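Local atomic coordinates of uncharacterized protein (Rhodospirillum rubrum ATCC 11170, PDB entry 3K8R), a protein that is of unknown function but belongs to the DUF2442 family and forms a two-chain assembly in which a beta-sheet runs on from one subunit into the other. Residues 31-34 against 39-42; 49-54 against 79-84. All blocks are in the same frame, centred on the assembly; numbering follows the deposited sequence.

Overall arrangement
Contact 1 (31-34 with 39-42) lies within one antiparallel sheet, 27-33, 38-43, 48-51, and contact 2 (49-54 with 79-84), next along the chain, starts from its third strand. Contact 1 pairs two neighbouring strands and is partly buried: backbone hydrogen bonds carry it, with Arg31 laid over Ile40 and reaching toward Asp42 on one face, and Tyr32 and Val39 on the other. Contact 2 lies about 3 Å from the centre of the chain and joins this sheet to the second one through apolar side chains. Their centres are about 9 Å apart, linked by the backbone bonds of Val39 with Phe51 and Val41 with Phe49, and by Pro53 packing on Val39 and Tyr32.

Contact 1 (31-34 against 39-42); sequences RYDR and VIVD. With EDO (1,2-ethanediol), chain C.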
ATOM      1  N   ARG A  31       1.662  10.501  -7.226  1.00 29.86           N
ATOM      2  CA  ARG A  31       1.334  11.915  -7.041  1.00 29.32           C
ATOM      3  C   ARG A  31       1.165  12.290  -5.577  1.00 29.91           C
ATOM      4  O   ARG A  31       0.881  11.436  -4.732  1.00 30.34           O
ATOM      5  CB  ARG A  31       0.045  12.258  -7.786  1.00 28.84           C
ATOM      6  CG  ARG A  31      -1.221  11.697  -7.168  1.00 28.98           C
ATOM      7  CD  ARG A  31      -2.443  12.009  -8.017  1.00 29.85           C
ATOM      8  NE  ARG A  31      -3.709  11.700  -7.335  1.00 29.62           N
ATOM      9  CZ  ARG A  31      -4.263  10.493  -7.245  1.00 31.62           C
ATOM     10  NH1 ARG A  31      -3.663   9.424  -7.762  1.00 36.31           N
ATOM     11  NH2 ARG A  31      -5.421  10.343  -6.610  1.00 32.29           N
ATOM     12  N   TYR A  32       1.350  13.566  -5.275  1.00 29.68           N
ATOM     13  CA  TYR A  32       1.119  14.030  -3.928  1.00 30.10           C
ATOM     14  C   TYR A  32      -0.298  14.591  -3.881  1.00 30.81           C
ATOM     15  O   TYR A  32      -0.705  15.365  -4.744  1.00 31.30           O
ATOM     16  CB  TYR A  32       2.130  15.089  -3.516  1.00 30.48           C
ATOM     17  CG  TYR A  32       1.930  15.599  -2.099  1.00 28.97           C
ATOM     18  CD1 TYR A  32       2.230  14.800  -0.999  1.00 29.43           C
ATOM     19  CD2 TYR A  32       1.459  16.881  -1.862  1.00 27.98           C
ATOM     20  CE1 TYR A  32       2.047  15.267   0.289  1.00 26.52           C
ATOM     21  CE2 TYR A  32       1.282  17.352  -0.579  1.00 29.53           C
ATOM     22  CZ  TYR A  32       1.579  16.543   0.488  1.00 24.91           C
ATOM     23  OH  TYR A  32       1.403  17.025   1.758  1.00 28.82           O
ATOM     24  N   ASP A  33      -1.059  14.154  -2.892  1.00 30.11           N
ATOM     25  CA  ASP A  33      -2.407  14.619  -2.698  1.00 30.17           C
ATOM     26  C   ASP A  33      -2.310  15.582  -1.515  1.00 31.75           C
ATOM     27  O   ASP A  33      -2.011  15.176  -0.392  1.00 32.92           O
ATOM     28  CB  ASP A  33      -3.316  13.425  -2.406  1.00 29.65           C
ATOM     29  CG  ASP A  33      -4.724  13.826  -2.103  1.00 29.36           C
ATOM     30  OD1 ASP A  33      -5.311  14.609  -2.866  1.00 31.15           O
ATOM     31  OD2 ASP A  33      -5.259  13.343  -1.093  1.00 34.86           O
ATOM     32  N   ARG A  34      -2.524  16.865  -1.772  1.00 32.40           N
ATOM     33  CA  ARG A  34      -2.451  17.867  -0.718  1.00 32.51           C
ATOM     34  C   ARG A  34      -3.540  17.662   0.316  1.00 32.96           C
ATOM     35  O   ARG A  34      -3.295  17.827   1.517  1.00 34.18           O
ATOM     36  CB  ARG A  34      -2.591  19.268  -1.294  1.00 32.85           C
ATOM     37  CG  ARG A  34      -1.534  19.587  -2.285  1.00 33.10           C
ATOM     38  CD  ARG A  34      -1.461  21.048  -2.599  1.00 30.52           C
ATOM     39  NE  ARG A  34      -0.302  21.264  -3.443  1.00 30.56           N
ATOM     40  CZ  ARG A  34       0.204  22.441  -3.767  1.00 33.78           C
ATOM     41  NH1 ARG A  34      -0.357  23.557  -3.327  1.00 40.64           N
ATOM     42  NH2 ARG A  34       1.280  22.499  -4.540  1.00 36.13           N
ATOM     43  N   VAL A  39       1.254  10.573  -0.570  1.00 30.91           N
ATOM     44  CA  VAL A  39       1.709  10.326  -1.927  1.00 29.71           C
ATOM     45  C   VAL A  39       0.931   9.093  -2.368  1.00 30.23           C
ATOM     46  O   VAL A  39       1.125   8.026  -1.799  1.00 30.27           O
ATOM     47  CB  VAL A  39       3.206  10.031  -1.983  1.00 29.40           C
ATOM     48  CG1 VAL A  39       3.635   9.693  -3.416  1.00 28.26           C
ATOM     49  CG2 VAL A  39       3.995  11.208  -1.434  1.00 26.66           C
ATOM     50  N   ILE A  40       0.019   9.240  -3.333  1.00 30.25           N
ATOM     51  CA  ILE A  40      -0.773   8.100  -3.832  1.00 29.32           C
ATOM     52  C   ILE A  40      -0.064   7.437  -5.018  1.00 29.82           C
ATOM     53  O   ILE A  40       0.258   8.111  -6.013  1.00 30.64           O
ATOM     54  CB  ILE A  40      -2.200   8.510  -4.245  1.00 28.45           C
ATOM     55  CG1 ILE A  40      -2.914   9.179  -3.072  1.00 26.69           C
ATOM     56  CG2 ILE A  40      -2.990   7.298  -4.693  1.00 23.52           C
ATOM     57  CD1 ILE A  40      -4.295   9.653  -3.399  1.00 22.38           C
ATOM     58  N   VAL A  41       0.168   6.124  -4.898  1.00 28.96           N
ATOM     59  CA  VAL A  41       0.871   5.338  -5.911  1.00 29.03           C
ATOM     60  C   VAL A  41      -0.039   4.283  -6.531  1.00 29.60           C
ATOM     61  O   VAL A  41      -0.511   3.374  -5.843  1.00 28.36           O
ATOM     62  CB  VAL A  41       2.090   4.596  -5.322  1.00 28.74           C
ATOM     63  CG1 VAL A  41       2.881   3.933  -6.440  1.00 26.24           C
ATOM     64  CG2 VAL A  41       2.974   5.546  -4.535  1.00 27.91           C
ATOM     65  N   ASP A  42      -0.268   4.408  -7.835  1.00 29.59           N
ATOM     66  CA  ASP A  42      -1.088   3.459  -8.574  1.00 30.18           C
ATOM     67  C   ASP A  42      -0.191   2.340  -9.078  1.00 30.03           C
ATOM     68  O   ASP A  42       0.621   2.540  -9.986  1.00 28.73           O
ATOM     69  CB  ASP A  42      -1.760   4.138  -9.765  1.00 30.61           C
ATOM     70  CG  ASP A  42      -2.678   5.254  -9.354  1.00 30.51           C
ATOM     71  OD1 ASP A  42      -3.592   4.988  -8.549  1.00 34.23           O
ATOM     72  OD2 ASP A  42      -2.495   6.387  -9.850  1.00 33.26           O
TER
HETATM   73  C1  EDO C 124      -6.626   6.492  -6.046  1.00 55.29           C
HETATM   74  O1  EDO C 124      -7.549   7.315  -5.319  1.00 57.04           O
HETATM   75  C2  EDO C 124      -6.605   6.924  -7.511  1.00 56.78           C
HETATM   76  O2  EDO C 124      -5.248   7.102  -7.934  1.00 55.67           O
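The beta hairpin of strands 27-33 and 38-43 is held here by the antiparallel hydrogen-bonded pair Arg31 and Ile40. Arg31 N donates to Ile40 O at 3.0 Å, and Ile40 N returns a bond to Arg31 O at 2.7 Å. Arg31 O also receives a CA-H...O contact from Val39. In the next, non-hydrogen-bonded pair, Tyr32 and Val39 send their side chains to the buried face, where Val39 CG2 meets the edge of the tyrosine ring at CD1, 4.0 Å away.

On the other face Arg31 and Ile40 run side by side. With CG between the backbone N and the carbonyl carbon (chi1 72°) and the chain extended as far as NE, the arginine lays one face of its guanidinium over Ile40, whose CD1 is 3.5 Å from NH2. Asp33 CB touches the same methyl, while its OD2 bonds Ser36 OG. Arg31 NH1 makes a long salt bridge of 3.9 Å to Asp42 OD2, and a 1,2-ethanediol, probably from the crystallisation liquor, links the pair: NH1 donates to its O2 at 2.8 Å, and O2 donates to Asp42 OD1. An alanine in place of Asp42 would probably leave the guanidinium without this distant carboxylate and the diol O2 without its acceptor, the arginine freer to swing off Ile40. A buried apolar face backed by a more exposed, mixed one marks an amphipathic antiparallel hairpin.

Contact 2 (49-54 against 79-84); sequences FAFPPR and LHWETL
Strands 48-51 and 78-81 belong to different three-stranded sheets, and between 49-54 and 79-84 the backbones stay apart, so side chains alone make the contact. Phe51 points toward the second segment and meets Leu79 coming from the opposite direction. Its CG sits between the backbone N and the carbonyl carbon (chi1 66°), which sends the far end of the ring to the leucine: CE1 lies 3.5 Å from Leu79 CD1, and CZ 3.6 Å from the same methyl. Leu79 reaches it with CG anti to its carbonyl carbon (chi1 -61°). Alongside the leucine, Phe51 CZ comes within a looser 4.4 Å of Trp81 CH2, each ring offering its edge to the other. The indole is anchored at its polar end, where NE1 bonds the backbone O of Leu67, so this buried N-H is satisfied. All three side chains are buried and join the sheets by apolar packing. Around them, Val39 and Val41 of strand 38-43 and Leu93 of helix 90-94 also pack on Phe51, while Leu59 and Val70 touch Trp81. Strand 48-51 itself carries the sheet on into the second subunit, pairing at Ala50 in an antiparallel ladder.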
ATOM      1  N   PHE A  49      -1.190   2.119  -3.322  1.00 28.57           N
ATOM      2  CA  PHE A  49      -0.451   2.280  -2.068  1.00 29.06           C
ATOM      3  C   PHE A  49      -0.301   3.763  -1.755  1.00 29.32           C
ATOM      4  O   PHE A  49       0.071   4.543  -2.624  1.00 28.83           O
ATOM      5  CB  PHE A  49       0.922   1.611  -2.166  1.00 29.39           C
ATOM      6  CG  PHE A  49       1.795   1.810  -0.950  1.00 28.54           C
ATOM      7  CD1 PHE A  49       1.523   1.136   0.236  1.00 30.08           C
ATOM      8  CD2 PHE A  49       2.903   2.634  -1.007  1.00 28.11           C
ATOM      9  CE1 PHE A  49       2.325   1.304   1.348  1.00 26.80           C
ATOM     10  CE2 PHE A  49       3.710   2.805   0.099  1.00 29.74           C
ATOM     11  CZ  PHE A  49       3.416   2.135   1.285  1.00 30.08           C
ATOM     12  N   ALA A  50      -0.618   4.151  -0.522  1.00 30.02           N
ATOM     13  CA  ALA A  50      -0.492   5.548  -0.100  1.00 30.47           C
ATOM     14  C   ALA A  50       0.382   5.602   1.136  1.00 30.74           C
ATOM     15  O   ALA A  50       0.181   4.808   2.057  1.00 32.28           O
ATOM     16  CB  ALA A  50      -1.860   6.154   0.197  1.00 28.59           C
ATOM     17  N   PHE A  51       1.352   6.515   1.151  1.00 30.76           N
ATOM     18  CA  PHE A  51       2.214   6.712   2.323  1.00 30.82           C
ATOM     19  C   PHE A  51       2.385   8.197   2.583  1.00 32.12           C
ATOM     20  O   PHE A  51       2.420   8.989   1.634  1.00 34.48           O
ATOM     21  CB  PHE A  51       3.576   6.075   2.118  1.00 29.66           C
ATOM     22  CG  PHE A  51       4.402   6.726   1.039  1.00 30.94           C
ATOM     23  CD1 PHE A  51       4.216   6.395  -0.296  1.00 32.23           C
ATOM     24  CD2 PHE A  51       5.388   7.653   1.361  1.00 32.42           C
ATOM     25  CE1 PHE A  51       4.988   6.994  -1.305  1.00 33.22           C
ATOM     26  CE2 PHE A  51       6.169   8.258   0.360  1.00 32.80           C
ATOM     27  CZ  PHE A  51       5.969   7.926  -0.975  1.00 32.40           C
ATOM     28  N   PRO A  52       2.435   8.597   3.863  1.00 31.86           N
ATOM     29  CA  PRO A  52       2.702   9.997   4.179  1.00 31.98           C
ATOM     30  C   PRO A  52       4.193  10.237   4.002  1.00 32.66           C
ATOM     31  O   PRO A  52       4.980   9.729   4.795  1.00 33.17           O
ATOM     32  CB  PRO A  52       2.304  10.114   5.645  1.00 31.27           C
ATOM     33  CG  PRO A  52       2.390   8.743   6.170  1.00 31.81           C
ATOM     34  CD  PRO A  52       2.006   7.844   5.050  1.00 31.96           C
ATOM     35  N   PRO A  53       4.578  11.014   2.979  1.00 33.31           N
ATOM     36  CA  PRO A  53       5.983  11.222   2.631  1.00 33.65           C
ATOM     37  C   PRO A  53       6.865  11.889   3.697  1.00 34.31           C
ATOM     38  O   PRO A  53       8.079  11.666   3.687  1.00 35.45           O
ATOM     39  CB  PRO A  53       5.902  12.095   1.380  1.00 33.45           C
ATOM     40  CG  PRO A  53       4.666  12.883   1.578  1.00 34.65           C
ATOM     41  CD  PRO A  53       3.702  11.984   2.296  1.00 34.05           C
ATOM     42  N   ARG A  54       6.294  12.684   4.605  1.00 34.28           N
ATOM     43  CA  ARG A  54       7.113  13.329   5.652  1.00 33.64           C
ATOM     44  C   ARG A  54       7.635  12.355   6.703  1.00 32.27           C
ATOM     45  O   ARG A  54       8.397  12.758   7.569  1.00 33.44           O
ATOM     46  CB  ARG A  54       6.395  14.514   6.302  1.00 34.05           C
ATOM     47  CG  ARG A  54       6.198  15.652   5.323  1.00 36.25           C
ATOM     48  CD  ARG A  54       5.627  16.900   5.948  1.00 39.17           C
ATOM     49  NE  ARG A  54       5.542  17.968   4.950  1.00 39.06           N
ATOM     50  CZ  ARG A  54       4.479  18.246   4.202  1.00 39.31           C
ATOM     51  NH1 ARG A  54       3.361  17.552   4.327  1.00 40.68           N
ATOM     52  NH2 ARG A  54       4.534  19.235   3.319  1.00 41.43           N
ATOM     53  N   LEU A  79      10.755   5.885  -6.298  1.00 31.12           N
ATOM     54  CA  LEU A  79      10.147   7.201  -6.344  1.00 31.70           C
ATOM     55  C   LEU A  79      11.294   8.203  -6.209  1.00 32.88           C
ATOM     56  O   LEU A  79      12.139   8.076  -5.313  1.00 34.03           O
ATOM     57  CB  LEU A  79       9.122   7.352  -5.226  1.00 32.40           C
ATOM     58  CG  LEU A  79       7.967   6.347  -5.326  1.00 30.24           C
ATOM     59  CD1 LEU A  79       7.024   6.466  -4.134  1.00 24.42           C
ATOM     60  CD2 LEU A  79       7.232   6.537  -6.654  1.00 26.97           C
ATOM     61  N   HIS A  80      11.321   9.188  -7.106  1.00 32.47           N
ATOM     62  CA  HIS A  80      12.415  10.147  -7.195  1.00 31.59           C
ATOM     63  C   HIS A  80      11.931  11.590  -7.112  1.00 31.55           C
ATOM     64  O   HIS A  80      10.861  11.930  -7.620  1.00 31.67           O
ATOM     65  CB  HIS A  80      13.149   9.896  -8.534  1.00 32.50           C
ATOM     66  CG  HIS A  80      14.243  10.881  -8.860  1.00 33.48           C
ATOM     67  ND1 HIS A  80      15.504  10.821  -8.297  1.00 31.18           N
ATOM     68  CD2 HIS A  80      14.279  11.908  -9.745  1.00 32.17           C
ATOM     69  CE1 HIS A  80      16.253  11.793  -8.788  1.00 30.50           C
ATOM     70  NE2 HIS A  80      15.535  12.467  -9.670  1.00 32.35           N
ATOM     71  N   TRP A  81      12.727  12.416  -6.429  1.00 31.49           N
ATOM     72  CA  TRP A  81      12.538  13.870  -6.351  1.00 30.72           C
ATOM     73  C   TRP A  81      13.868  14.481  -6.805  1.00 29.82           C
ATOM     74  O   TRP A  81      14.871  14.400  -6.097  1.00 29.36           O
ATOM     75  CB  TRP A  81      12.177  14.332  -4.939  1.00 31.60           C
ATOM     76  CG  TRP A  81      10.762  13.999  -4.502  1.00 31.32           C
ATOM     77  CD1 TRP A  81       9.680  14.845  -4.478  1.00 28.46           C
ATOM     78  CD2 TRP A  81      10.291  12.740  -4.022  1.00 31.77           C
ATOM     79  NE1 TRP A  81       8.575  14.188  -4.006  1.00 28.49           N
ATOM     80  CE2 TRP A  81       8.921  12.892  -3.720  1.00 32.70           C
ATOM     81  CE3 TRP A  81      10.893  11.494  -3.819  1.00 32.26           C
ATOM     82  CZ2 TRP A  81       8.150  11.842  -3.225  1.00 32.65           C
ATOM     83  CZ3 TRP A  81      10.127  10.454  -3.322  1.00 32.46           C
ATOM     84  CH2 TRP A  81       8.773  10.633  -3.029  1.00 33.57           C
ATOM     85  N   GLU A  82      13.860  15.065  -8.002  1.00 29.13           N
ATOM     86  CA  GLU A  82      15.051  15.611  -8.646  1.00 27.49           C
ATOM     87  C   GLU A  82      15.738  16.703  -7.830  1.00 26.42           C
ATOM     88  O   GLU A  82      16.830  16.486  -7.301  1.00 25.11           O
ATOM     89  CB  GLU A  82      14.674  16.152 -10.032  1.00 28.37           C
ATOM     90  CG  GLU A  82      15.857  16.505 -10.928  1.00 29.86           C
ATOM     91  CD  GLU A  82      16.517  15.270 -11.485  1.00 33.97           C
ATOM     92  OE1 GLU A  82      15.781  14.419 -12.042  1.00 38.28           O
ATOM     93  OE2 GLU A  82      17.759  15.154 -11.374  1.00 32.66           O
ATOM     94  N   THR A  83      15.088  17.861  -7.718  1.00 25.95           N
ATOM     95  CA  THR A  83      15.655  19.008  -7.019  1.00 25.32           C
ATOM     96  C   THR A  83      16.070  18.660  -5.591  1.00 26.31           C
ATOM     97  O   THR A  83      17.165  19.007  -5.171  1.00 26.88           O
ATOM     98  CB  THR A  83      14.690  20.216  -7.002  1.00 25.19           C
ATOM     99  OG1 THR A  83      14.342  20.575  -8.342  1.00 22.43           O
ATOM    100  CG2 THR A  83      15.336  21.418  -6.317  1.00 23.59           C
ATOM    101  N   LEU A  84      15.214  17.962  -4.853  1.00 26.71           N
ATOM    102  CA  LEU A  84      15.539  17.604  -3.475  1.00 26.57           C
ATOM    103  C   LEU A  84      16.585  16.509  -3.389  1.00 27.58           C
ATOM    104  O   LEU A  84      17.165  16.281  -2.319  1.00 28.35           O
ATOM    105  CB  LEU A  84      14.297  17.146  -2.720  1.00 26.37           C
ATOM    106  CG  LEU A  84      13.231  18.183  -2.388  1.00 26.97           C
ATOM    107  CD1 LEU A  84      12.111  17.485  -1.624  1.00 28.17           C
ATOM    108  CD2 LEU A  84      13.790  19.342  -1.581  1.00 22.56           C
TER